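Local coordinates for cellulose 1,4-beta-cellobiosidase (Thermobifida fusca, PDB 4JJJ), which probably cleaves cellobiose units from cellulose chains, this part being the family 48 glycoside hydrolase domain of a longer secreted cellulase, at residues E8-E11 against K12-P16; F53-Y56 against L57-E60. The protein carries 1 engineered substitution. All blocks are in the same frame, centred on the assembly; numbering follows the deposited sequence.

Contact 1. Residues E8-E11 against K12-P16; sequences EQYE and KIKDP. With ZN (zinc ion), chain P.
Glu8 to Lys12, Gln9 to Ile13 and Tyr10 to Lys14 are joined by successive i to i+4 bonds in the last turns of helix 2-14, so 8-11 and 12-16 form one continuous rod. Lys12 N to Glu8 O is 3.1 Å, with an angle of 161° at the hydrogen. The ladder frays at the C-terminal end of the helix: Lys14 N and Asp15 N both make weak bonds to Glu11 O, and Asp15 has already turned out of the helical conformation. Here a zinc ion bridges one turn, held by Glu11 OE2 at 1.9 Å and by Asp15 OD2 at 2.0 Å. The two side chains run side by side with their carboxylate planes 81° apart. Glu11 reaches the metal through a bend at chi2 (-76°), while Asp15 OD1 accepts a hydrogen bond from Ala17 N. On another flank, Lys14 lays CG over a face of the Tyr10 ring, a CH-pi contact 3.8 Å from the centroid, and its chain, folded at each of its last three torsions, brings NZ back to a weak bond with Tyr10 OH. Both polar ends have stronger mates in Glu60. Lys12 stretches out beside Glu8, whose carboxylate pairs with Arg536; one water accepts from Lys12 NZ at 2.8 Å and donates to Gln9 OE1, while NZ also bonds Asp537 O and Gln9 NE2 bonds Gln623. The zinc probably offsets the mutual repulsion of two neighbouring carboxylates, and so ties the fraying end of the helix to its preceding turn.

Contact 2. Residues F53-Y56 against L57-E60; sequences FSYY and LWLE
Tyr55 and Trp58 pack side by side on helix 50-67, a helix of the (alpha/alpha)6 barrel of this family 48 domain. Four i to i+4 bonds carry the backbone, from Leu57 N to Phe53 O (3.0 Å) through to Glu60 N and Tyr56 O. The tight part is aromatic: Tyr55 CE1 lies 3.7 Å from Trp58 CZ3. The planes of the two six-membered rings are inclined at 41°, so the pair is oblique. Trp58 CG is anti to its backbone nitrogen (chi1 -153°), which carries the indole's six-membered ring alongside the phenol. Side chains of helices 223-242 and 620-637 touch both residues, and Tyr55 OH bonds Glu625. Replacing Tyr55 by alanine would probably leave that Glu625 carboxylate without its phenol mate and open a gap beside Trp58, freeing the indole to shift. The contrasting, water-containing side is at Tyr56 and Glu60, also buried. There the carboxylate approaches the edge of the Tyr56 ring, near its plane, with OE2 3.5 Å from CE1, and the two planes are turned 50° apart. A bend at chi2 turns Glu60 back towards the ring, the two side chains crossing at a slant, and sets CG near CE1 as well. Phe21 meets the Tyr56 ring edge-to-face, while the carboxylate has stronger partners in Tyr10 and Lys14. Between the polar ends, instead of a direct bond, sits one water, accepting from Tyr56 OH at 2.7 Å and donating to Glu60 OE2 at 2.8 Å.

How the contacts relate
Contact 1 precedes contact 2 in the chain, and the two helices, with centres of the contacts about 13 Å apart, meet directly through side chains. Glu60 makes both polar links: its OE1 probably hydrogen-bonds Tyr10 OH at 2.5 Å, and its OE2 forms a salt bridge with Lys14 NZ at 2.8 Å. Apolar packing flanks this charged cluster, with Tyr10 CD2 3.5 Å from Leu59 CG. Contact 1 carries the zinc toward the surface; contact 2 lies deeper, beside the predicted catalytic residues. Between nearest side-chain atoms, Tyr55 is about 4 Å from Glu51, the predicted proton donor, and about 7 Å from Asn224, the engineered residue at the predicted nucleophile position; a bound glucose is also about 7 Å from the Tyr55 side chain.

Contact 1. Residues E8-E11 against K12-P16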
loop_
_atom_site.group_PDB
_atom_site.type_symbol
_atom_site.label_atom_id
_atom_site.label_comp_id
_atom_site.label_asym_id
_atom_site.label_seq_id
_atom_site.Cartn_x
_atom_site.Cartn_y
_atom_site.Cartn_z
ATOM N N GLU A 8 26.631 0.208 -5.586
ATOM C CA GLU A 8 26.988 -0.920 -4.701
ATOM C C GLU A 8 25.719 -1.586 -4.159
ATOM O O GLU A 8 25.592 -2.805 -4.152
ATOM C CB GLU A 8 27.896 -0.471 -3.593
ATOM C CG GLU A 8 28.107 -1.505 -2.539
ATOM C CD GLU A 8 29.028 -1.046 -1.496
ATOM O OE1 GLU A 8 28.837 0.061 -0.849
ATOM O OE2 GLU A 8 29.933 -1.979 -1.248
ATOM N N GLN A 9 24.841 -0.753 -3.620
ATOM C CA GLN A 9 23.562 -1.250 -3.093
ATOM C C GLN A 9 22.715 -1.889 -4.185
ATOM O O GLN A 9 22.135 -2.976 -3.989
ATOM C CB GLN A 9 22.858 -0.046 -2.416
ATOM C CG GLN A 9 21.503 -0.357 -1.786
ATOM C CD GLN A 9 21.523 -1.248 -0.572
ATOM O OE1 GLN A 9 22.567 -1.765 -0.109
ATOM N NE2 GLN A 9 20.329 -1.452 -0.011
ATOM N N TYR A 10 22.569 -1.232 -5.369
ATOM C CA TYR A 10 21.907 -1.765 -6.517
ATOM C C TYR A 10 22.431 -3.170 -6.811
ATOM O O TYR A 10 21.681 -4.113 -7.048
ATOM C CB TYR A 10 22.077 -0.812 -7.688
ATOM C CG TYR A 10 21.481 -1.294 -8.973
ATOM C CD1 TYR A 10 22.224 -2.113 -9.813
ATOM C CD2 TYR A 10 20.157 -1.031 -9.338
ATOM C CE1 TYR A 10 21.682 -2.621 -10.980
ATOM C CE2 TYR A 10 19.613 -1.533 -10.460
ATOM C CZ TYR A 10 20.329 -2.339 -11.345
ATOM O OH TYR A 10 19.768 -2.805 -12.518
ATOM N N GLU A 11 23.774 -3.305 -6.904
ATOM C CA GLU A 11 24.384 -4.593 -7.214
ATOM C C GLU A 11 24.046 -5.670 -6.238
ATOM O O GLU A 11 23.744 -6.781 -6.616
ATOM C CB GLU A 11 25.918 -4.413 -7.400
ATOM C CG GLU A 11 26.606 -5.601 -8.095
ATOM C CD GLU A 11 26.808 -6.820 -7.203
ATOM O OE1 GLU A 11 26.851 -6.756 -5.954
ATOM O OE2 GLU A 11 26.934 -7.905 -7.822
ATOM N N LYS A 12 24.028 -5.342 -4.979
ATOM C CA LYS A 12 23.574 -6.304 -3.951
ATOM C C LYS A 12 22.134 -6.809 -4.139
ATOM O O LYS A 12 21.829 -7.940 -4.053
ATOM C CB LYS A 12 23.738 -5.693 -2.556
ATOM C CG LYS A 12 25.171 -5.552 -2.023
ATOM C CD LYS A 12 25.246 -4.706 -0.760
ATOM C CE LYS A 12 26.608 -4.447 -0.190
ATOM N NZ LYS A 12 26.564 -3.668 1.040
ATOM N N ILE A 13 21.259 -5.850 -4.439
ATOM C CA ILE A 13 19.839 -6.148 -4.606
ATOM C C ILE A 13 19.685 -7.071 -5.805
ATOM O O ILE A 13 18.851 -7.994 -5.864
ATOM C CB ILE A 13 19.054 -4.832 -4.702
ATOM C CG1 ILE A 13 19.059 -4.068 -3.418
ATOM C CG2 ILE A 13 17.629 -5.190 -5.022
ATOM C CD1 ILE A 13 18.537 -2.704 -3.516
ATOM N N LYS A 14 20.455 -6.832 -6.880
ATOM C CA LYS A 14 20.274 -7.537 -8.141
ATOM C C LYS A 14 21.165 -8.817 -8.232
ATOM O O LYS A 14 21.012 -9.537 -9.249
ATOM C CB LYS A 14 20.587 -6.595 -9.321
ATOM C CG LYS A 14 19.685 -5.387 -9.409
ATOM C CD LYS A 14 18.257 -5.761 -9.744
ATOM C CE LYS A 14 18.083 -6.490 -11.019
ATOM N NZ LYS A 14 18.552 -5.768 -12.211
ATOM N N ASP A 15 22.069 -9.020 -7.283
ATOM C CA ASP A 15 22.905 -10.246 -7.308
ATOM C C ASP A 15 22.089 -11.461 -6.858
ATOM O O ASP A 15 21.544 -11.492 -5.777
ATOM C CB ASP A 15 24.166 -9.967 -6.440
ATOM C CG ASP A 15 25.158 -11.138 -6.461
ATOM O OD1 ASP A 15 24.739 -12.308 -6.587
ATOM O OD2 ASP A 15 26.339 -10.853 -6.295
ATOM N N PRO A 16 21.907 -12.457 -7.745
ATOM C CA PRO A 16 21.057 -13.582 -7.356
ATOM C C PRO A 16 21.428 -14.262 -6.050
ATOM O O PRO A 16 20.537 -14.799 -5.350
ATOM C CB PRO A 16 21.219 -14.583 -8.510
ATOM C CG PRO A 16 22.077 -13.991 -9.501
ATOM C CD PRO A 16 22.521 -12.615 -9.065
HETATM ZN ZN ZN P . 27.597 -9.560 -7.098
HETATM O O HOH W 1 25.278 -1.338 0.280
#

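Contact 2. Residues F53-Y56 against L57-E60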
loop_
_atom_site.group_PDB
_atom_site.type_symbol
_atom_site.label_atom_id
_atom_site.label_comp_id
_atom_site.label_asym_id
_atom_site.label_seq_id
_atom_site.Cartn_x
_atom_site.Cartn_y
_atom_site.Cartn_z
ATOM N N PHE A 53 6.778 -4.324 -6.396
ATOM C CA PHE A 53 6.953 -4.016 -7.817
ATOM C C PHE A 53 7.133 -2.543 -8.125
ATOM O O PHE A 53 8.024 -2.195 -8.871
ATOM C CB PHE A 53 5.804 -4.625 -8.685
ATOM C CG PHE A 53 5.987 -6.033 -9.097
ATOM C CD1 PHE A 53 6.724 -6.339 -10.275
ATOM C CD2 PHE A 53 5.385 -7.090 -8.411
ATOM C CE1 PHE A 53 6.854 -7.640 -10.684
ATOM C CE2 PHE A 53 5.611 -8.381 -8.834
ATOM C CZ PHE A 53 6.229 -8.656 -9.973
ATOM N N SER A 54 6.441 -1.674 -7.365
ATOM C CA SER A 54 6.633 -0.239 -7.564
ATOM C C SER A 54 8.024 0.189 -7.204
ATOM O O SER A 54 8.622 1.055 -7.840
ATOM C CB SER A 54 5.558 0.569 -6.863
ATOM O OG SER A 54 5.602 0.529 -5.452
ATOM N N TYR A 55 8.603 -0.424 -6.150
ATOM C CA TYR A 55 9.950 -0.153 -5.759
ATOM C C TYR A 55 10.994 -0.732 -6.744
ATOM O O TYR A 55 12.030 -0.133 -6.964
ATOM C CB TYR A 55 10.227 -0.629 -4.322
ATOM C CG TYR A 55 9.846 0.368 -3.280
ATOM C CD1 TYR A 55 10.772 1.321 -2.838
ATOM C CD2 TYR A 55 8.574 0.375 -2.702
ATOM C CE1 TYR A 55 10.413 2.221 -1.873
ATOM C CE2 TYR A 55 8.203 1.347 -1.733
ATOM C CZ TYR A 55 9.105 2.232 -1.305
ATOM O OH TYR A 55 8.833 3.159 -0.331
ATOM N N TYR A 56 10.666 -1.860 -7.366
ATOM C CA TYR A 56 11.517 -2.467 -8.386
ATOM C C TYR A 56 11.616 -1.510 -9.559
ATOM O O TYR A 56 12.701 -1.202 -10.054
ATOM C CB TYR A 56 10.953 -3.810 -8.769
ATOM C CG TYR A 56 11.668 -4.635 -9.829
ATOM C CD1 TYR A 56 12.986 -4.401 -10.228
ATOM C CD2 TYR A 56 10.940 -5.674 -10.469
ATOM C CE1 TYR A 56 13.574 -5.206 -11.240
ATOM C CE2 TYR A 56 11.502 -6.457 -11.469
ATOM C CZ TYR A 56 12.790 -6.141 -11.835
ATOM O OH TYR A 56 13.304 -6.890 -12.936
ATOM N N LEU A 57 10.502 -0.921 -9.936
ATOM C CA LEU A 57 10.490 0.136 -10.993
ATOM C C LEU A 57 11.417 1.236 -10.553
ATOM O O LEU A 57 12.246 1.763 -11.338
ATOM C CB LEU A 57 9.137 0.674 -11.256
ATOM C CG LEU A 57 8.129 -0.313 -11.785
ATOM C CD1 LEU A 57 6.774 0.350 -11.896
ATOM C CD2 LEU A 57 8.545 -0.892 -13.171
ATOM N N TRP A 58 11.244 1.735 -9.301
ATOM C CA TRP A 58 12.008 2.862 -8.818
ATOM C C TRP A 58 13.516 2.609 -8.909
ATOM O O TRP A 58 14.330 3.474 -9.347
ATOM C CB TRP A 58 11.634 3.240 -7.389
ATOM C CG TRP A 58 11.819 4.626 -6.979
ATOM C CD1 TRP A 58 12.460 5.682 -7.610
ATOM C CD2 TRP A 58 11.248 5.183 -5.770
ATOM N NE1 TRP A 58 12.329 6.828 -6.867
ATOM C CE2 TRP A 58 11.607 6.544 -5.714
ATOM C CE3 TRP A 58 10.506 4.603 -4.714
ATOM C CZ2 TRP A 58 11.225 7.391 -4.658
ATOM C CZ3 TRP A 58 10.106 5.453 -3.643
ATOM C CH2 TRP A 58 10.446 6.833 -3.642
ATOM N N LEU A 59 13.949 1.369 -8.529
ATOM C CA LEU A 59 15.340 1.045 -8.558
ATOM C C LEU A 59 15.880 1.060 -9.982
ATOM O O LEU A 59 16.977 1.608 -10.214
ATOM C CB LEU A 59 15.498 -0.355 -8.010
ATOM C CG LEU A 59 16.944 -0.896 -7.844
ATOM C CD1 LEU A 59 17.649 -0.227 -6.689
ATOM C CD2 LEU A 59 16.920 -2.393 -7.670
ATOM N N GLU A 60 15.138 0.471 -10.906
ATOM C CA GLU A 60 15.596 0.480 -12.291
ATOM C C GLU A 60 15.515 1.818 -12.953
ATOM O O GLU A 60 16.311 2.073 -13.858
ATOM C CB GLU A 60 14.857 -0.633 -13.098
ATOM C CG GLU A 60 15.071 -2.049 -12.573
ATOM C CD GLU A 60 16.448 -2.601 -12.622
ATOM O OE1 GLU A 60 17.449 -1.811 -12.715
ATOM O OE2 GLU A 60 16.519 -3.842 -12.485
HETATM O O HOH W 2 14.976 -5.323 -14.286
#